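Local coordinates for protein putative adenosine kinase (Schistosoma mansoni, PDB 3VAS) that probably phosphorylates adenosine to AMP at the expense of ATP, as an adenosine kinase of the ribokinase (pfkB) family, and binds adenosine in this structure, at residues 78-89 and 115-125; 130-141 and 153-163. All blocks are in the same frame, centred on the assembly; numbering follows the deposited sequence.

Contact 1: residues 78-89 and 115-125; sequences YIAGGATLNTVK and YIKNDCSALDL. With ADN (adenosine), chain C.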
loop_
_atom_site.group_PDB
_atom_site.type_symbol
_atom_site.label_atom_id
_atom_site.label_comp_id
_atom_site.label_asym_id
_atom_site.label_seq_id
_atom_site.Cartn_x
_atom_site.Cartn_y
_atom_site.Cartn_z
ATOM N N TYR A 78 -9.309 -13.213 11.071
ATOM C CA TYR A 78 -7.965 -12.714 11.314
ATOM C C TYR A 78 -7.109 -13.028 10.104
ATOM O O TYR A 78 -7.047 -14.178 9.668
ATOM C CB TYR A 78 -7.358 -13.387 12.547
ATOM C CG TYR A 78 -8.135 -13.178 13.828
ATOM C CD1 TYR A 78 -7.980 -12.020 14.573
ATOM C CD2 TYR A 78 -9.009 -14.148 14.298
ATOM C CE1 TYR A 78 -8.682 -11.827 15.755
ATOM C CE2 TYR A 78 -9.719 -13.965 15.474
ATOM C CZ TYR A 78 -9.549 -12.802 16.199
ATOM O OH TYR A 78 -10.249 -12.611 17.368
ATOM N N ILE A 79 -6.450 -12.016 9.552
ATOM C CA ILE A 79 -5.638 -12.225 8.361
ATOM C C ILE A 79 -4.535 -11.175 8.274
ATOM O O ILE A 79 -4.752 -10.015 8.616
ATOM C CB ILE A 79 -6.514 -12.250 7.075
ATOM C CG1 ILE A 79 -5.680 -12.598 5.841
ATOM C CG2 ILE A 79 -7.244 -10.931 6.879
ATOM C CD1 ILE A 79 -6.527 -12.877 4.596
ATOM N N ALA A 80 -3.347 -11.597 7.850
ATOM C CA ALA A 80 -2.212 -10.690 7.719
ATOM C C ALA A 80 -2.539 -9.510 6.811
ATOM O O ALA A 80 -3.128 -9.678 5.742
ATOM C CB ALA A 80 -0.992 -11.437 7.200
ATOM N N GLY A 81 -2.155 -8.315 7.250
ATOM C CA GLY A 81 -2.414 -7.098 6.499
ATOM C C GLY A 81 -1.186 -6.214 6.381
ATOM O O GLY A 81 -0.053 -6.696 6.437
ATOM N N GLY A 82 -1.409 -4.913 6.225
ATOM C CA GLY A 82 -0.325 -3.979 5.964
ATOM C C GLY A 82 -0.220 -3.688 4.474
ATOM O O GLY A 82 0.032 -4.594 3.671
ATOM N N ALA A 83 -0.410 -2.423 4.109
ATOM C CA ALA A 83 -0.522 -2.028 2.710
ATOM C C ALA A 83 0.699 -2.406 1.869
ATOM O O ALA A 83 0.559 -3.018 0.812
ATOM C CB ALA A 83 -0.811 -0.533 2.596
ATOM N N THR A 84 1.886 -2.044 2.342
ATOM C CA THR A 84 3.112 -2.329 1.609
ATOM C C THR A 84 3.342 -3.833 1.519
ATOM O O THR A 84 3.711 -4.351 0.465
ATOM C CB THR A 84 4.344 -1.668 2.262
ATOM O OG1 THR A 84 4.157 -0.248 2.332
ATOM C CG2 THR A 84 5.612 -1.975 1.459
ATOM N N LEU A 85 3.109 -4.526 2.629
ATOM C CA LEU A 85 3.306 -5.964 2.681
ATOM C C LEU A 85 2.349 -6.695 1.732
ATOM O O LEU A 85 2.762 -7.623 1.038
ATOM C CB LEU A 85 3.187 -6.491 4.121
ATOM C CG LEU A 85 3.311 -8.009 4.288
ATOM C CD1 LEU A 85 4.612 -8.536 3.668
ATOM C CD2 LEU A 85 3.205 -8.427 5.759
ATOM N N ASN A 86 1.086 -6.267 1.699
ATOM C CA ASN A 86 0.107 -6.822 0.765
ATOM C C ASN A 86 0.619 -6.764 -0.680
ATOM O O ASN A 86 0.608 -7.766 -1.400
ATOM C CB ASN A 86 -1.232 -6.074 0.845
ATOM C CG ASN A 86 -2.033 -6.396 2.101
ATOM O OD1 ASN A 86 -1.741 -7.349 2.827
ATOM N ND2 ASN A 86 -3.075 -5.604 2.344
ATOM N N THR A 87 1.081 -5.585 -1.081
ATOM C CA THR A 87 1.558 -5.352 -2.439
ATOM C C THR A 87 2.799 -6.176 -2.770
ATOM O O THR A 87 2.854 -6.852 -3.798
ATOM C CB THR A 87 1.852 -3.851 -2.661
ATOM O OG1 THR A 87 0.622 -3.118 -2.613
ATOM C CG2 THR A 87 2.517 -3.614 -4.009
ATOM N N VAL A 88 3.792 -6.128 -1.889
ATOM C CA VAL A 88 5.055 -6.810 -2.138
ATOM C C VAL A 88 4.914 -8.332 -2.164
ATOM O O VAL A 88 5.505 -9.002 -3.009
ATOM C CB VAL A 88 6.123 -6.373 -1.121
ATOM C CG1 VAL A 88 7.354 -7.276 -1.196
ATOM C CG2 VAL A 88 6.491 -4.922 -1.363
ATOM N N LYS A 89 4.116 -8.886 -1.260
ATOM C CA LYS A 89 3.960 -10.333 -1.245
ATOM C C LYS A 89 3.130 -10.826 -2.430
ATOM O O LYS A 89 3.312 -11.949 -2.893
ATOM C CB LYS A 89 3.412 -10.837 0.096
ATOM C CG LYS A 89 1.946 -10.556 0.366
ATOM C CD LYS A 89 1.594 -10.982 1.796
ATOM C CE LYS A 89 0.090 -10.998 2.025
ATOM N NZ LYS A 89 -0.255 -11.430 3.409
ATOM N N TYR A 115 2.822 -15.210 13.314
ATOM C CA TYR A 115 1.921 -15.614 12.238
ATOM C C TYR A 115 2.199 -14.822 10.954
ATOM O O TYR A 115 2.280 -15.396 9.865
ATOM C CB TYR A 115 0.454 -15.465 12.660
ATOM C CG TYR A 115 -0.483 -15.245 11.493
ATOM C CD1 TYR A 115 -0.753 -16.262 10.586
ATOM C CD2 TYR A 115 -1.083 -14.013 11.291
ATOM C CE1 TYR A 115 -1.602 -16.053 9.509
ATOM C CE2 TYR A 115 -1.928 -13.795 10.224
ATOM C CZ TYR A 115 -2.186 -14.812 9.335
ATOM O OH TYR A 115 -3.034 -14.580 8.273
ATOM N N ILE A 116 2.351 -13.507 11.088
ATOM C CA ILE A 116 2.673 -12.670 9.938
ATOM C C ILE A 116 4.004 -13.091 9.297
ATOM O O ILE A 116 4.103 -13.207 8.070
ATOM C CB ILE A 116 2.669 -11.158 10.296
ATOM C CG1 ILE A 116 1.249 -10.700 10.639
ATOM C CG2 ILE A 116 3.209 -10.332 9.140
ATOM C CD1 ILE A 116 1.170 -9.320 11.270
ATOM N N LYS A 117 5.015 -13.352 10.124
ATOM C CA LYS A 117 6.307 -13.808 9.607
ATOM C C LYS A 117 6.204 -15.148 8.875
ATOM O O LYS A 117 6.790 -15.319 7.805
ATOM C CB LYS A 117 7.361 -13.894 10.715
ATOM C CG LYS A 117 8.759 -14.235 10.196
ATOM C CD LYS A 117 9.714 -14.642 11.319
ATOM C CE LYS A 117 9.947 -13.502 12.298
ATOM N NZ LYS A 117 10.852 -13.891 13.425
ATOM N N ASN A 118 5.469 -16.096 9.450
ATOM C CA ASN A 118 5.293 -17.406 8.817
ATOM C C ASN A 118 4.533 -17.315 7.497
ATOM O O ASN A 118 4.766 -18.102 6.583
ATOM C CB ASN A 118 4.583 -18.386 9.754
ATOM C CG ASN A 118 5.426 -18.764 10.959
ATOM O OD1 ASN A 118 6.647 -18.589 10.964
ATOM N ND2 ASN A 118 4.776 -19.292 11.986
ATOM N N ASP A 119 3.619 -16.355 7.414
ATOM C CA ASP A 119 2.833 -16.132 6.209
ATOM C C ASP A 119 3.751 -15.692 5.070
ATOM O O ASP A 119 3.603 -16.137 3.933
ATOM C CB ASP A 119 1.757 -15.077 6.480
ATOM C CG ASP A 119 0.729 -14.988 5.375
ATOM O OD1 ASP A 119 -0.015 -15.973 5.177
ATOM O OD2 ASP A 119 0.649 -13.927 4.717
ATOM N N CYS A 120 4.710 -14.827 5.390
ATOM C CA CYS A 120 5.693 -14.363 4.413
ATOM C C CYS A 120 6.589 -15.491 3.906
ATOM O O CYS A 120 6.840 -15.611 2.698
ATOM C CB CYS A 120 6.559 -13.260 5.017
ATOM S SG CYS A 120 5.659 -11.742 5.349
ATOM N N SER A 121 7.082 -16.304 4.833
ATOM C CA SER A 121 7.944 -17.425 4.479
ATOM C C SER A 121 7.219 -18.439 3.599
ATOM O O SER A 121 7.817 -19.034 2.705
ATOM C CB SER A 121 8.484 -18.105 5.737
ATOM O OG SER A 121 9.321 -17.215 6.450
ATOM N N ALA A 122 5.929 -18.627 3.856
ATOM C CA ALA A 122 5.118 -19.536 3.059
ATOM C C ALA A 122 5.036 -19.065 1.608
ATOM O O ALA A 122 4.839 -19.868 0.700
ATOM C CB ALA A 122 3.726 -19.657 3.652
ATOM N N LEU A 123 5.195 -17.760 1.402
ATOM C CA LEU A 123 5.099 -17.168 0.071
ATOM C C LEU A 123 6.457 -17.007 -0.627
ATOM O O LEU A 123 6.526 -16.466 -1.734
ATOM C CB LEU A 123 4.385 -15.814 0.155
ATOM C CG LEU A 123 2.875 -15.869 0.404
ATOM C CD1 LEU A 123 2.327 -14.497 0.732
ATOM C CD2 LEU A 123 2.168 -16.446 -0.817
ATOM N N ASP A 124 7.521 -17.484 0.019
ATOM C CA ASP A 124 8.899 -17.303 -0.462
ATOM C C ASP A 124 9.327 -15.837 -0.514
ATOM O O ASP A 124 10.173 -15.453 -1.321
ATOM C CB ASP A 124 9.119 -17.965 -1.824
ATOM C CG ASP A 124 8.949 -19.466 -1.773
ATOM O OD1 ASP A 124 9.201 -20.055 -0.701
ATOM O OD2 ASP A 124 8.562 -20.051 -2.805
ATOM N N LEU A 125 8.735 -15.024 0.351
ATOM C CA LEU A 125 9.133 -13.633 0.498
ATOM C C LEU A 125 10.250 -13.519 1.539
ATOM O O LEU A 125 10.055 -13.859 2.705
ATOM C CB LEU A 125 7.917 -12.796 0.909
ATOM C CG LEU A 125 8.099 -11.317 1.238
ATOM C CD1 LEU A 125 8.627 -10.573 0.039
ATOM C CD2 LEU A 125 6.780 -10.715 1.702
HETATM O "O5'" ADN C . -5.469 -1.469 1.737
HETATM C "C5'" ADN C . -6.034 -2.224 2.808
HETATM C "C4'" ADN C . -4.987 -2.595 3.830
HETATM O "O4'" ADN C . -4.458 -1.405 4.436
HETATM C "C3'" ADN C . -5.454 -3.477 4.993
HETATM O "O3'" ADN C . -4.934 -4.797 4.832
HETATM C "C2'" ADN C . -4.817 -2.828 6.243
HETATM O "O2'" ADN C . -4.114 -3.722 7.077
HETATM C "C1'" ADN C . -3.879 -1.775 5.650
HETATM N N9 ADN C . -3.690 -0.589 6.485
HETATM C C8 ADN C . -4.625 0.095 7.116
HETATM N N7 ADN C . -3.956 1.181 7.852
HETATM C C5 ADN C . -2.553 1.080 7.611
HETATM C C6 ADN C . -1.473 1.836 8.055
HETATM N N6 ADN C . -1.692 2.956 8.930
HETATM N N1 ADN C . -0.185 1.498 7.657
HETATM C C2 ADN C . 0.029 0.430 6.823
HETATM N N3 ADN C . -1.035 -0.313 6.382
HETATM C C4 ADN C . -2.345 0.034 6.800
#

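Contact 2: residues 130-141 and 153-163; sequences QIAEEPLMTGKV and VTYLGAACDLS. With ADN (adenosine), chain C.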
loop_
_atom_site.group_PDB
_atom_site.type_symbol
_atom_site.label_atom_id
_atom_site.label_comp_id
_atom_site.label_asym_id
_atom_site.label_seq_id
_atom_site.Cartn_x
_atom_site.Cartn_y
_atom_site.Cartn_z
ATOM N N GLN A 130 12.168 -6.366 12.188
ATOM C CA GLN A 130 12.645 -5.833 13.450
ATOM C C GLN A 130 11.626 -6.255 14.497
ATOM O O GLN A 130 10.419 -6.206 14.256
ATOM C CB GLN A 130 12.745 -4.310 13.387
ATOM C CG GLN A 130 13.207 -3.655 14.681
ATOM C CD GLN A 130 13.243 -2.146 14.571
ATOM O OE1 GLN A 130 13.128 -1.597 13.476
ATOM N NE2 GLN A 130 13.395 -1.467 15.704
ATOM N N ILE A 131 12.099 -6.707 15.647
ATOM C CA ILE A 131 11.177 -7.117 16.692
ATOM C C ILE A 131 11.142 -6.022 17.752
ATOM O O ILE A 131 12.187 -5.586 18.242
ATOM C CB ILE A 131 11.543 -8.498 17.297
ATOM C CG1 ILE A 131 11.039 -9.643 16.409
ATOM C CG2 ILE A 131 10.899 -8.670 18.657
ATOM C CD1 ILE A 131 11.655 -9.730 15.027
ATOM N N ALA A 132 9.940 -5.552 18.073
ATOM C CA ALA A 132 9.779 -4.500 19.065
ATOM C C ALA A 132 10.043 -5.025 20.475
ATOM O O ALA A 132 9.745 -6.179 20.785
ATOM C CB ALA A 132 8.388 -3.896 18.973
ATOM N N GLU A 133 10.620 -4.173 21.319
ATOM C CA GLU A 133 10.813 -4.486 22.730
ATOM C C GLU A 133 9.475 -4.767 23.401
ATOM O O GLU A 133 8.518 -4.011 23.232
ATOM C CB GLU A 133 11.510 -3.325 23.433
ATOM C CG GLU A 133 13.005 -3.255 23.185
ATOM C CD GLU A 133 13.776 -4.234 24.047
ATOM O OE1 GLU A 133 14.954 -4.512 23.731
ATOM O OE2 GLU A 133 13.204 -4.723 25.046
ATOM N N GLU A 134 9.406 -5.863 24.150
ATOM C CA GLU A 134 8.186 -6.224 24.861
ATOM C C GLU A 134 7.893 -5.160 25.919
ATOM O O GLU A 134 8.816 -4.572 26.475
ATOM C CB GLU A 134 8.322 -7.618 25.491
ATOM C CG GLU A 134 8.785 -8.696 24.509
ATOM C CD GLU A 134 8.655 -10.115 25.062
ATOM O OE1 GLU A 134 9.601 -10.916 24.888
ATOM O OE2 GLU A 134 7.604 -10.434 25.659
ATOM N N PRO A 135 6.607 -4.913 26.212
ATOM C CA PRO A 135 5.434 -5.628 25.708
ATOM C C PRO A 135 4.693 -4.901 24.582
ATOM O O PRO A 135 3.467 -4.994 24.520
ATOM C CB PRO A 135 4.540 -5.672 26.943
ATOM C CG PRO A 135 4.792 -4.339 27.593
ATOM C CD PRO A 135 6.232 -3.963 27.275
ATOM N N LEU A 136 5.403 -4.192 23.710
ATOM C CA LEU A 136 4.742 -3.541 22.581
ATOM C C LEU A 136 4.284 -4.599 21.570
ATOM O O LEU A 136 5.094 -5.361 21.044
ATOM C CB LEU A 136 5.660 -2.506 21.928
ATOM C CG LEU A 136 5.046 -1.639 20.821
ATOM C CD1 LEU A 136 3.762 -0.971 21.296
ATOM C CD2 LEU A 136 6.041 -0.590 20.335
ATOM N N MET A 137 2.978 -4.649 21.316
ATOM C CA MET A 137 2.387 -5.704 20.496
ATOM C C MET A 137 2.300 -5.348 19.017
ATOM O O MET A 137 2.242 -4.172 18.649
ATOM C CB MET A 137 1.000 -6.086 21.027
ATOM C CG MET A 137 1.000 -6.629 22.472
ATOM S SD MET A 137 1.791 -8.241 22.683
ATOM C CE MET A 137 3.495 -7.815 23.050
ATOM N N THR A 138 2.303 -6.380 18.178
ATOM C CA THR A 138 2.150 -6.212 16.742
ATOM C C THR A 138 0.910 -5.366 16.450
ATOM O O THR A 138 -0.137 -5.562 17.066
ATOM C CB THR A 138 2.022 -7.579 16.039
ATOM O OG1 THR A 138 3.238 -8.321 16.213
ATOM C CG2 THR A 138 1.748 -7.402 14.550
ATOM N N GLY A 139 1.042 -4.415 15.531
ATOM C CA GLY A 139 -0.066 -3.550 15.174
ATOM C C GLY A 139 -1.257 -4.310 14.614
ATOM O O GLY A 139 -1.130 -5.453 14.171
ATOM N N LYS A 140 -2.419 -3.669 14.632
ATOM C CA LYS A 140 -3.649 -4.303 14.189
ATOM C C LYS A 140 -4.580 -3.286 13.535
ATOM O O LYS A 140 -4.534 -2.091 13.851
ATOM C CB LYS A 140 -4.353 -4.960 15.375
ATOM C CG LYS A 140 -4.522 -4.024 16.563
ATOM C CD LYS A 140 -5.136 -4.729 17.763
ATOM C CE LYS A 140 -5.098 -3.841 18.997
ATOM N NZ LYS A 140 -5.650 -4.533 20.199
ATOM N N VAL A 141 -5.423 -3.769 12.628
ATOM C CA VAL A 141 -6.415 -2.928 11.972
ATOM C C VAL A 141 -7.808 -3.486 12.230
ATOM O O VAL A 141 -8.085 -4.648 11.942
ATOM C CB VAL A 141 -6.190 -2.856 10.445
ATOM C CG1 VAL A 141 -7.189 -1.891 9.807
ATOM C CG2 VAL A 141 -4.760 -2.433 10.128
ATOM N N VAL A 153 -9.906 1.182 11.365
ATOM C CA VAL A 153 -9.249 1.884 12.461
ATOM C C VAL A 153 -7.949 1.163 12.802
ATOM O O VAL A 153 -7.960 0.012 13.242
ATOM C CB VAL A 153 -10.143 1.980 13.709
ATOM C CG1 VAL A 153 -9.470 2.843 14.783
ATOM C CG2 VAL A 153 -11.506 2.550 13.338
ATOM N N THR A 154 -6.830 1.847 12.593
ATOM C CA THR A 154 -5.521 1.225 12.707
ATOM C C THR A 154 -4.782 1.583 13.991
ATOM O O THR A 154 -4.617 2.758 14.314
ATOM C CB THR A 154 -4.629 1.619 11.520
ATOM O OG1 THR A 154 -5.244 1.174 10.306
ATOM C CG2 THR A 154 -3.252 0.988 11.650
ATOM N N TYR A 155 -4.353 0.559 14.720
ATOM C CA TYR A 155 -3.444 0.733 15.849
ATOM C C TYR A 155 -2.066 0.235 15.423
ATOM O O TYR A 155 -1.836 -0.968 15.324
ATOM C CB TYR A 155 -3.928 -0.043 17.078
ATOM C CG TYR A 155 -3.065 0.191 18.305
ATOM C CD1 TYR A 155 -3.134 1.390 19.003
ATOM C CD2 TYR A 155 -2.174 -0.777 18.753
ATOM C CE1 TYR A 155 -2.345 1.622 20.114
ATOM C CE2 TYR A 155 -1.377 -0.554 19.870
ATOM C CZ TYR A 155 -1.471 0.647 20.545
ATOM O OH TYR A 155 -0.690 0.886 21.654
ATOM N N LEU A 156 -1.165 1.168 15.149
ATOM C CA LEU A 156 0.125 0.836 14.554
ATOM C C LEU A 156 0.999 -0.051 15.436
ATOM O O LEU A 156 1.715 -0.914 14.925
ATOM C CB LEU A 156 0.873 2.107 14.154
ATOM C CG LEU A 156 0.312 2.790 12.900
ATOM C CD1 LEU A 156 1.007 4.121 12.638
ATOM C CD2 LEU A 156 0.445 1.870 11.701
ATOM N N GLY A 157 0.935 0.165 16.750
ATOM C CA GLY A 157 1.656 -0.660 17.709
ATOM C C GLY A 157 3.134 -0.817 17.402
ATOM O O GLY A 157 3.852 0.171 17.226
ATOM N N ALA A 158 3.580 -2.066 17.303
ATOM C CA ALA A 158 4.994 -2.374 17.089
ATOM C C ALA A 158 5.587 -1.739 15.827
ATOM O O ALA A 158 6.780 -1.428 15.794
ATOM C CB ALA A 158 5.205 -3.878 17.072
ATOM N N ALA A 159 4.755 -1.545 14.803
ATOM C CA ALA A 159 5.194 -0.973 13.530
ATOM C C ALA A 159 5.859 0.402 13.655
ATOM O O ALA A 159 6.672 0.776 12.809
ATOM C CB ALA A 159 4.030 -0.914 12.541
ATOM N N CYS A 160 5.514 1.148 14.704
ATOM C CA CYS A 160 6.113 2.461 14.955
ATOM C C CYS A 160 7.596 2.382 15.283
ATOM O O CYS A 160 8.349 3.319 15.004
ATOM C CB CYS A 160 5.399 3.174 16.106
ATOM S SG CYS A 160 3.718 3.680 15.729
ATOM N N ASP A 161 8.010 1.269 15.881
ATOM C CA ASP A 161 9.385 1.115 16.349
ATOM C C ASP A 161 10.387 0.832 15.233
ATOM O O ASP A 161 11.584 0.702 15.495
ATOM C CB ASP A 161 9.472 0.031 17.427
ATOM C CG ASP A 161 9.177 0.567 18.819
ATOM O OD1 ASP A 161 8.522 1.626 18.931
ATOM O OD2 ASP A 161 9.600 -0.073 19.804
ATOM N N LEU A 162 9.906 0.733 13.996
ATOM C CA LEU A 162 10.798 0.533 12.857
ATOM C C LEU A 162 11.777 1.699 12.772
ATOM O O LEU A 162 11.369 2.860 12.697
ATOM C CB LEU A 162 10.003 0.411 11.561
ATOM C CG LEU A 162 10.815 0.310 10.269
ATOM C CD1 LEU A 162 11.601 -1.001 10.209
ATOM C CD2 LEU A 162 9.891 0.454 9.077
ATOM N N SER A 163 13.070 1.389 12.804
ATOM C CA SER A 163 14.080 2.433 12.921
ATOM C C SER A 163 15.103 2.406 11.799
ATOM O O SER A 163 15.303 1.387 11.144
ATOM C CB SER A 163 14.806 2.326 14.262
ATOM O OG SER A 163 15.552 1.126 14.331
HETATM O "O5'" ADN C . -5.469 -1.469 1.737
HETATM C "C5'" ADN C . -6.034 -2.224 2.808
HETATM C "C4'" ADN C . -4.987 -2.595 3.830
HETATM O "O4'" ADN C . -4.458 -1.405 4.436
HETATM C "C3'" ADN C . -5.454 -3.477 4.993
HETATM O "O3'" ADN C . -4.934 -4.797 4.832
HETATM C "C2'" ADN C . -4.817 -2.828 6.243
HETATM O "O2'" ADN C . -4.114 -3.722 7.077
HETATM C "C1'" ADN C . -3.879 -1.775 5.650
HETATM N N9 ADN C . -3.690 -0.589 6.485
HETATM C C8 ADN C . -4.625 0.095 7.116
HETATM N N7 ADN C . -3.956 1.181 7.852
HETATM C C5 ADN C . -2.553 1.080 7.611
HETATM C C6 ADN C . -1.473 1.836 8.055
HETATM N N6 ADN C . -1.692 2.956 8.930
HETATM N N1 ADN C . -0.185 1.498 7.657
HETATM C C2 ADN C . 0.029 0.430 6.823
HETATM N N3 ADN C . -1.035 -0.313 6.382
HETATM C C4 ADN C . -2.345 0.034 6.800
HETATM O O HOH W 1 11.535 -1.832 20.081
#

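Contact 1: residues 78-89 and 115-125
Lys89 runs along Leu123 and Leu125 at the end of helix 115-122 and on to Asp119. Its CB sits 3.7 Å from Leu125 CD2 and also touches Leu123 CD1. CG and CD continue along the same Leu123 methyl, CD coming to 3.7 Å from Leu123 CD1. CE then leaves the leucines, and NZ ends 3.0 Å from Asp119 OD2 in a salt bridge, meeting that oxygen nearly head-on along its C-O bond. CG stands between the backbone N and the carbonyl carbon (chi1 73°), and the chain beyond is fully extended, which carries the ammonium group out across its helix, leaning towards the N-terminal end, to the carboxylate. The aspartate side chain approaches roughly at right angles to the lysine.

Next to this charged pair the two helix segments, which run in nearly the same direction, are joined by apolar branches. Leu85 uses both methyls: CD1 meets Leu125 CD2 and Cys120 SG, while CD2 rests on Ile116 CG2 at 3.9 Å. Val88 CG1 packs against the other methyl of Leu125, CD1. Nearer the strand, Ala80 N donates to Tyr115 OH (3.0 Å, 148° at the hydrogen), lying at the edge of the phenol ring near its plane, and Ala80 CB touches both Tyr115 CE2 and Ile116 CG1, which lie on the same side of it.

The strand-to-helix turn at Gly81 and Gly82 faces the nucleoside: Gly82 N binds ADN O2' at 3.1 Å, and Ala83 N gives ADN N3 a nearly straight bond of 169°. Asn86 ND2 reaches ADN O3' and also bonds to Asp320. Strand 77-81 runs antiparallel to strand 27-40, through bonds of Ile79 with Asp36 and Gly81 with Leu34, while Tyr103 and Cys101 of strand 101-107 pack against Leu85 and Val88.

Contact 2: residues 130-141 and 153-163
Lys140 and Tyr155 are paired across an antiparallel beta hairpin of the ribokinase-type fold, formed by strands 138-145 and 150-157. Reciprocal backbone bonds of 2.8 Å, Lys140 N to Tyr155 O and Tyr155 N to Lys140 O, hold this hydrogen-bonded pair. Both side chains leave by the same face and cross at a slant: Lys140 CG passes Tyr155 CB, and helix 65-70 adds Tyr67 beside them.

On the other face Val141 and Thr154 form the neighbouring non-hydrogen-bonded pair and turn to the adenosine. Thr154 OG1 lies beside its backbone N, anti to the carbonyl carbon (chi1 -61°), and comes to 2.8 Å from ADN N7. Val141 CG2 touches both that hydroxyl oxygen and, at 3.4 Å, ADN O2', so the two side chains line the pocket from base to ribose. Leu156 CD2 lies in van der Waals contact with ADN N6.

A type II' turn runs from Leu156 to Ala159 and leads into the 3-10 segment 158-161. Here Ala158 N donates to Met137 O at 2.8 Å, the donor lying 31° out of the carbonyl plane. The backbones draw very close at Gly139, whose CA lies 3.2 Å from Leu156 O in a CA-H...O contact. Ala158 CB meets Ala132 CB, and Leu136 comes from the opposite direction to Asp161, its CD2 lying 3.6 Å from both carboxylate oxygens. A water accepts a hydrogen bond from Glu133 N and donates one to Asp161 OD2, linking the 132-137 loop to the 3-10 segment.

Gln130, extended throughout, brings its amide alongside the backbone of 161-163. NE2 bonds weakly to Asp161 O, while OE1 accepts from Ser163 N at 3.1 Å, the donor lying in the amide plane on a lone pair.

The two contacts follow in series along the chain: contact 1 closes just after helix 111-122, and strand 126-131 leads directly into contact 2. Their centres are about 15 Å apart, and they touch where Ile116 CD1 packs on Thr138 CG2 at 3.8 Å. Strand 27-40 connects them, pairing antiparallel with strand 77-81 and parallel with strand 138-145. Both reach the same adenosine: contact 1 supplies backbone N-H groups and the Asn86 amide for the ribose and N3, whereas contact 2 brings hairpin side chains to N7, N6 and O2'. Together with Asn32 and Asp36 near the start of the chain and Asp320 far along it, the two contacts build the nucleoside site.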